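Local coordinates for mandelate racemase/muconate lactonizing enzyme (Jannaschia sp., PDB 4J3Z), which probably acts as a metal-dependent isomerase or lyase of the enolase superfamily, removing a proton next to a substrate carboxylate, at residues D[191-196]-D[224-229]; D[236-241]-D[247-252]; D[270-273]-D[279-282]. All coordinates share one frame; numbering follows the deposited sequence. Where two conformers were deposited one is given.

How the contacts relate
Read from the N terminus, the three contacts come one after another, and none nests in or crosses another. All lie in the enolase-like C-terminal barrel. Contact 1 (191-196 with 224-229) closes a loop that runs through strand 205-209 and joins two successive outer helices, 183-200 and 216-226. Contact 2 (236-241 with 247-252) closes a short turn and folds the segment after strand 233-235 back against helix 246-252. Contact 3 (270-273 with 279-282) sets helix 266-274 against strand 279-280. Contacts 1 and 2 touch where K224 and E227 pack near H252. Contacts 2 and 3 do not touch; their centres are about 12 Å apart.

Contact 1. Residues D[191-196]-D[224-229]; sequences RFCAAI and KAIEPY
C193 and Y229 mark the closest approach of the two backbones, with C193 CA and Y229 CA 6.1 Å apart. Segment 191-196 is a piece of helix 183-200. Segment 224-229 begins in the last part of helix 216-226 and goes on as a 3-10 turn, 227-229. The contact packs two successive outer helices of the enolase-type barrel, 183-200 and the end of 216-226, which lie on either side of strand 205-209 in the chain.

The Y229 ring carries the contact. One face is turned to the partner helix and lies against the peptide between C193 and A194. Y229 CG is anti to the carbonyl carbon (chi1 -44°), and this turn at CB brings the ring face onto that peptide. C193 CB sits over the CG end of the ring, 3.4 Å from Y229 CD2. A194 CB comes to the same face farther out, 3.6 Å from Y229 CE1. I226 CA lies at the ring edge, in plane. C193 SG is 5.3 Å from the centroid of the Y229 ring and 51° off the normal, an oblique sulfur-aromatic contact. The sulfur also reaches I226 CG2, at 3.8 Å. F167 of strand 164-167 packs on C193 as well.

With a serine in place of Y229, C193 and A194 would probably lose the surface they rest on, and a gap would be likely to open between helix 183-200 and the turn that ends at Y229. Apolar packing on the tyrosine ring joins the two segments. The oblique sulfur contact is secondary, and no hydrogen bond crosses.

Contact 2. Residues D[236-241]-D[247-252]; sequences EPIPPD and SEVAAH
P237 and I238 meet V249 in a buried, wholly apolar contact. The two methyls of V249 work as a fork. V249 CG1 stands anti to its backbone N (chi1 164°) and faces the proline ring, 4.4 Å from P237 CG. V249 CG2 faces the isoleucine branch, 4.3 Å from I238 CG2. Both distances are rather long, so the touch is light. Nearby side chains share the packing. L246 lies against both P237 and I238, and I257 of strand 257-259 against P237 and V249.

Hydrogen bonds do not cross between the segments. Inside the helix, H252 N bonds to E248 O at 3.3 Å. A further bond from H252 ND1 to the same carbonyl is doubtful, because H252 was modelled in two conformers.

Charged groups find their partners elsewhere. E236 makes a salt bridge with R262. E248 OE2 pairs with R278 of a second subunit. Separately, the backbone carbonyl of D241 accepts a bond from T267 of a third subunit.

E235, E236 and P237 form the Glu-Glu-Pro sequence motif of the superfamily. In relatives this strand end supplies a metal ligand; no metal site is assigned here. Chemically, the meeting of loop and helix is a light apolar one that L246 and I257 help to complete, while E236 and E248 have their salt bridges outside it, the first within the chain and the second with a neighbouring subunit.

Contact 3. Residues D[270-273]-D[279-282]; sequences TQAL and ILQP
L273 and A272 meet L280 without any ring, amide or other flat side chain between them. No face or edge is in play, and the contact is made of methyl groups and branch carbons. The helix and the strand are spaced by these side chains, with L273 CA and L280 CA 8.2 Å apart.

The two leucines cross at about a right angle. L280 points toward the helix and places its methyl CD1 against the fork of L273. L280 CD1 is 3.6 Å from L273 CD2, and about equally far, 3.7 Å, from L273 CG and from L273 CD1. The other methyl, L280 CD2, lies 3.8 Å from L273 CD2 and a loose 4.4 Å from A272 CB. L280 CG is beside its backbone N (chi1 -53°). From there CD1 continues the extended chain to L273, while CD2 branches off toward L273 CD2 and A272 CB. No hydrogen bond or charge pair crosses here.

Helix 290-302 adds to the same buried layer, with L299 on L273 and I296 on L280. F303 and A305 also touch L273. On the helix, L273 O accepts a bond from R278.

Strand 279-280 runs parallel to strands 257-259 and 306-307. Strand 257-259, helix 266-274 and strand 279-280 form a beta-alpha-beta unit. An outer helix covering its following strand through aliphatic side chains is the layer structure of the modified TIM barrel found in the enolase superfamily.

Contact 1. Residues D[191-196]-D[224-229]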
# COMPACT_ATOMS: atom_id res chain seq x y z
N ARG D 191 37.51 -5.43 -5.28
CA ARG D 191 38.97 -5.17 -5.32
C ARG D 191 39.26 -3.70 -5.61
O ARG D 191 40.11 -3.10 -4.95
CB ARG D 191 39.65 -6.06 -6.37
CG ARG D 191 40.02 -7.45 -5.87
CD ARG D 191 40.58 -8.33 -7.00
NE ARG D 191 41.59 -7.65 -7.81
CZ ARG D 191 41.97 -8.04 -9.03
NH1 ARG D 191 41.43 -9.11 -9.61
NH2 ARG D 191 42.89 -7.34 -9.69
N PHE D 192 38.53 -3.13 -6.57
CA PHE D 192 38.60 -1.70 -6.87
C PHE D 192 38.24 -0.82 -5.68
O PHE D 192 38.98 0.12 -5.38
CB PHE D 192 37.69 -1.35 -8.05
CG PHE D 192 38.43 -1.16 -9.35
CD1 PHE D 192 39.03 -2.25 -9.99
CD2 PHE D 192 38.49 0.09 -9.94
CE1 PHE D 192 39.69 -2.07 -11.19
CE2 PHE D 192 39.15 0.26 -11.14
CZ PHE D 192 39.75 -0.82 -11.77
N CYS D 193 37.13 -1.13 -5.01
CA CYS D 193 36.72 -0.36 -3.82
C CYS D 193 37.70 -0.49 -2.65
O CYS D 193 37.96 0.49 -1.96
CB CYS D 193 35.32 -0.79 -3.35
SG CYS D 193 33.93 -0.12 -4.29
N ALA D 194 38.22 -1.69 -2.42
CA ALA D 194 39.19 -1.93 -1.33
C ALA D 194 40.48 -1.13 -1.49
O ALA D 194 40.94 -0.50 -0.54
CB ALA D 194 39.51 -3.42 -1.19
N ALA D 195 41.05 -1.16 -2.70
CA ALA D 195 42.33 -0.51 -2.98
C ALA D 195 42.22 1.01 -2.92
O ALA D 195 43.11 1.68 -2.39
CB ALA D 195 42.88 -0.95 -4.34
N ILE D 196 41.13 1.54 -3.46
CA ILE D 196 40.89 2.98 -3.44
C ILE D 196 40.61 3.42 -2.00
O ILE D 196 41.10 4.46 -1.56
CB ILE D 196 39.75 3.39 -4.40
CG1 ILE D 196 40.11 3.04 -5.84
CG2 ILE D 196 39.47 4.89 -4.30
CD1 ILE D 196 38.94 3.02 -6.81
N LYS D 224 25.95 -5.60 -2.50
CA LYS D 224 26.36 -6.42 -1.39
C LYS D 224 27.86 -6.62 -1.25
O LYS D 224 28.35 -6.74 -0.16
CB LYS D 224 25.58 -7.74 -1.32
CG LYS D 224 24.25 -7.67 -0.61
CD LYS D 224 24.31 -6.73 0.57
CE LYS D 224 23.04 -5.96 0.80
NZ LYS D 224 22.80 -5.59 2.20
N ALA D 225 28.55 -6.66 -2.37
CA ALA D 225 30.02 -6.84 -2.38
C ALA D 225 30.75 -5.55 -2.06
O ALA D 225 31.82 -5.56 -1.44
CB ALA D 225 30.50 -7.39 -3.70
N ILE D 226 30.17 -4.43 -2.48
CA ILE D 226 30.83 -3.14 -2.30
C ILE D 226 30.40 -2.36 -1.05
O ILE D 226 31.02 -1.36 -0.71
CB ILE D 226 30.70 -2.25 -3.55
CG1 ILE D 226 29.22 -1.96 -3.86
CG2 ILE D 226 31.44 -2.91 -4.71
CD1 ILE D 226 28.99 -1.03 -5.03
N GLU D 227 29.36 -2.82 -0.36
CA GLU D 227 28.92 -2.15 0.87
C GLU D 227 30.01 -1.94 1.92
O GLU D 227 30.15 -0.82 2.43
CB GLU D 227 27.74 -2.86 1.51
CG GLU D 227 26.40 -2.23 1.20
CD GLU D 227 25.27 -3.12 1.62
OE1 GLU D 227 25.54 -4.11 2.33
OE2 GLU D 227 24.11 -2.85 1.22
N PRO D 228 30.77 -3.01 2.27
CA PRO D 228 31.83 -2.83 3.28
C PRO D 228 32.76 -1.64 3.02
O PRO D 228 33.41 -1.16 3.95
CB PRO D 228 32.60 -4.15 3.20
CG PRO D 228 31.58 -5.15 2.79
CD PRO D 228 30.64 -4.43 1.87
N TYR D 229 32.82 -1.17 1.79
CA TYR D 229 33.66 -0.06 1.46
C TYR D 229 33.00 1.29 1.51
O TYR D 229 33.63 2.27 1.26
CB TYR D 229 34.35 -0.28 0.13
CG TYR D 229 34.86 -1.64 0.02
CD1 TYR D 229 35.99 -2.01 0.69
CD2 TYR D 229 34.18 -2.59 -0.68
CE1 TYR D 229 36.45 -3.29 0.63
CE2 TYR D 229 34.63 -3.86 -0.74
CZ TYR D 229 35.77 -4.19 -0.08
OH TYR D 229 36.21 -5.44 -0.15

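Contact 2. Residues D[236-241]-D[247-252]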
# COMPACT_ATOMS: atom_id res chain seq x y z
N GLU D 236 23.03 4.42 -11.37
CA GLU D 236 22.48 3.78 -12.56
C GLU D 236 22.62 2.29 -12.56
O GLU D 236 23.25 1.71 -13.39
CB GLU D 236 22.97 4.42 -13.88
CG GLU D 236 22.31 5.74 -14.26
CD GLU D 236 22.14 5.91 -15.74
OE1 GLU D 236 23.09 5.66 -16.46
OE2 GLU D 236 21.07 6.28 -16.21
N PRO D 237 22.07 1.70 -11.53
CA PRO D 237 22.21 0.27 -11.28
C PRO D 237 21.51 -0.58 -12.34
O PRO D 237 21.99 -1.67 -12.69
CB PRO D 237 21.51 0.07 -9.93
CG PRO D 237 20.54 1.19 -9.83
CD PRO D 237 21.20 2.35 -10.53
N ILE D 238 20.37 -0.08 -12.80
CA ILE D 238 19.52 -0.84 -13.71
C ILE D 238 19.14 0.04 -14.90
O ILE D 238 19.25 1.27 -14.81
CB ILE D 238 18.27 -1.40 -12.97
CG1 ILE D 238 17.37 -0.27 -12.48
CG2 ILE D 238 18.68 -2.29 -11.81
CD1 ILE D 238 15.97 -0.73 -12.18
N PRO D 239 18.72 -0.57 -16.03
CA PRO D 239 18.42 0.26 -17.21
C PRO D 239 17.41 1.35 -16.88
O PRO D 239 16.50 1.11 -16.08
CB PRO D 239 17.83 -0.74 -18.21
CG PRO D 239 18.27 -2.08 -17.76
CD PRO D 239 18.44 -2.00 -16.27
N PRO D 240 17.57 2.55 -17.48
CA PRO D 240 16.74 3.71 -17.18
C PRO D 240 15.27 3.55 -17.56
O PRO D 240 14.43 4.37 -17.15
CB PRO D 240 17.37 4.82 -18.02
CG PRO D 240 18.02 4.11 -19.15
CD PRO D 240 18.55 2.84 -18.54
N ASP D 241 14.97 2.50 -18.33
CA ASP D 241 13.61 2.18 -18.78
C ASP D 241 12.83 1.37 -17.75
O ASP D 241 11.71 0.95 -18.02
CB ASP D 241 13.65 1.42 -20.13
CG ASP D 241 14.18 -0.03 -20.01
OD1 ASP D 241 14.53 -0.47 -18.89
OD2 ASP D 241 14.24 -0.73 -21.04
N SER D 247 13.12 0.80 -6.63
CA SER D 247 12.52 0.49 -5.33
C SER D 247 13.10 -0.75 -4.63
O SER D 247 13.51 -0.66 -3.49
CB SER D 247 10.99 0.35 -5.48
OG SER D 247 10.34 0.32 -4.22
N GLU D 248 13.14 -1.88 -5.32
CA GLU D 248 13.67 -3.14 -4.76
C GLU D 248 15.18 -3.10 -4.47
O GLU D 248 15.66 -3.75 -3.53
CB GLU D 248 13.34 -4.33 -5.68
CG GLU D 248 13.95 -4.27 -7.07
CD GLU D 248 13.19 -5.08 -8.11
OE1 GLU D 248 12.44 -4.48 -8.91
OE2 GLU D 248 13.34 -6.33 -8.14
N VAL D 249 15.90 -2.34 -5.28
CA VAL D 249 17.35 -2.18 -5.16
C VAL D 249 17.66 -1.27 -3.96
O VAL D 249 18.51 -1.60 -3.13
CB VAL D 249 17.93 -1.59 -6.46
CG1 VAL D 249 19.34 -1.05 -6.25
CG2 VAL D 249 17.90 -2.60 -7.59
N ALA D 250 16.95 -0.14 -3.90
CA ALA D 250 17.10 0.81 -2.81
C ALA D 250 16.74 0.18 -1.48
O ALA D 250 17.34 0.52 -0.46
CB ALA D 250 16.26 2.06 -3.06
N ALA D 251 15.77 -0.73 -1.48
CA ALA D 251 15.33 -1.37 -0.25
C ALA D 251 16.38 -2.37 0.27
O ALA D 251 16.62 -2.43 1.49
CB ALA D 251 13.97 -2.04 -0.44
N HIS D 252 17.02 -3.14 -0.62
CA HIS D 252 18.01 -4.16 -0.28
C HIS D 252 19.43 -3.65 -0.03
O HIS D 252 20.31 -4.41 0.35
CB HIS D 252 18.09 -5.17 -1.42
CG HIS D 252 17.05 -6.23 -1.35
ND1 HIS D 252 15.75 -6.04 -1.78
CD2 HIS D 252 17.11 -7.51 -0.91
CE1 HIS D 252 15.06 -7.16 -1.61
NE2 HIS D 252 15.87 -8.06 -1.08

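Contact 3. Residues D[270-273]-D[279-282]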
# COMPACT_ATOMS: atom_id res chain seq x y z
N THR D 270 10.75 12.64 -11.23
CA THR D 270 9.70 12.41 -10.21
C THR D 270 9.49 10.91 -9.95
O THR D 270 9.50 10.46 -8.80
CB THR D 270 8.36 13.04 -10.65
OG1 THR D 270 8.50 14.47 -10.74
CG2 THR D 270 7.22 12.71 -9.68
N GLN D 271 9.31 10.15 -11.03
CA GLN D 271 9.18 8.69 -10.94
C GLN D 271 10.39 8.00 -10.30
O GLN D 271 10.24 7.01 -9.61
CB GLN D 271 8.87 8.10 -12.32
CG GLN D 271 7.38 8.04 -12.64
CD GLN D 271 7.04 8.46 -14.06
OE1 GLN D 271 6.19 9.33 -14.27
NE2 GLN D 271 7.69 7.84 -15.06
N ALA D 272 11.59 8.53 -10.53
CA ALA D 272 12.80 7.99 -9.91
C ALA D 272 12.85 8.34 -8.43
O ALA D 272 13.43 7.62 -7.62
CB ALA D 272 14.05 8.49 -10.62
N LEU D 273 12.25 9.48 -8.09
CA LEU D 273 12.16 9.91 -6.70
C LEU D 273 11.12 9.10 -5.94
O LEU D 273 11.32 8.76 -4.77
CB LEU D 273 11.86 11.40 -6.62
CG LEU D 273 13.01 12.34 -6.98
CD1 LEU D 273 12.51 13.77 -7.04
CD2 LEU D 273 14.18 12.22 -6.01
N ILE D 279 19.61 10.46 -5.10
CA ILE D 279 20.54 11.36 -5.78
C ILE D 279 20.20 11.38 -7.25
O ILE D 279 20.28 10.35 -7.92
CB ILE D 279 22.01 10.95 -5.59
CG1 ILE D 279 22.31 10.69 -4.11
CG2 ILE D 279 22.95 11.98 -6.20
CD1 ILE D 279 23.78 10.57 -3.78
N LEU D 280 19.80 12.55 -7.75
CA LEU D 280 19.43 12.72 -9.16
C LEU D 280 20.55 13.42 -9.90
O LEU D 280 21.12 14.39 -9.40
CB LEU D 280 18.14 13.53 -9.32
CG LEU D 280 16.94 13.03 -8.53
CD1 LEU D 280 15.77 13.96 -8.77
CD2 LEU D 280 16.59 11.59 -8.89
N GLN D 281 20.84 12.92 -11.10
CA GLN D 281 21.94 13.43 -11.89
C GLN D 281 21.44 13.79 -13.27
O GLN D 281 21.59 13.03 -14.21
CB GLN D 281 23.06 12.39 -11.98
CG GLN D 281 23.30 11.62 -10.69
CD GLN D 281 24.13 10.38 -10.92
OE1 GLN D 281 23.84 9.56 -11.79
NE2 GLN D 281 25.19 10.24 -10.14
N PRO D 282 20.81 14.96 -13.41
CA PRO D 282 20.43 15.25 -14.77
C PRO D 282 21.65 15.61 -15.60
O PRO D 282 22.62 16.16 -15.08
CB PRO D 282 19.49 16.46 -14.62
CG PRO D 282 19.89 17.10 -13.35
CD PRO D 282 20.39 16.01 -12.46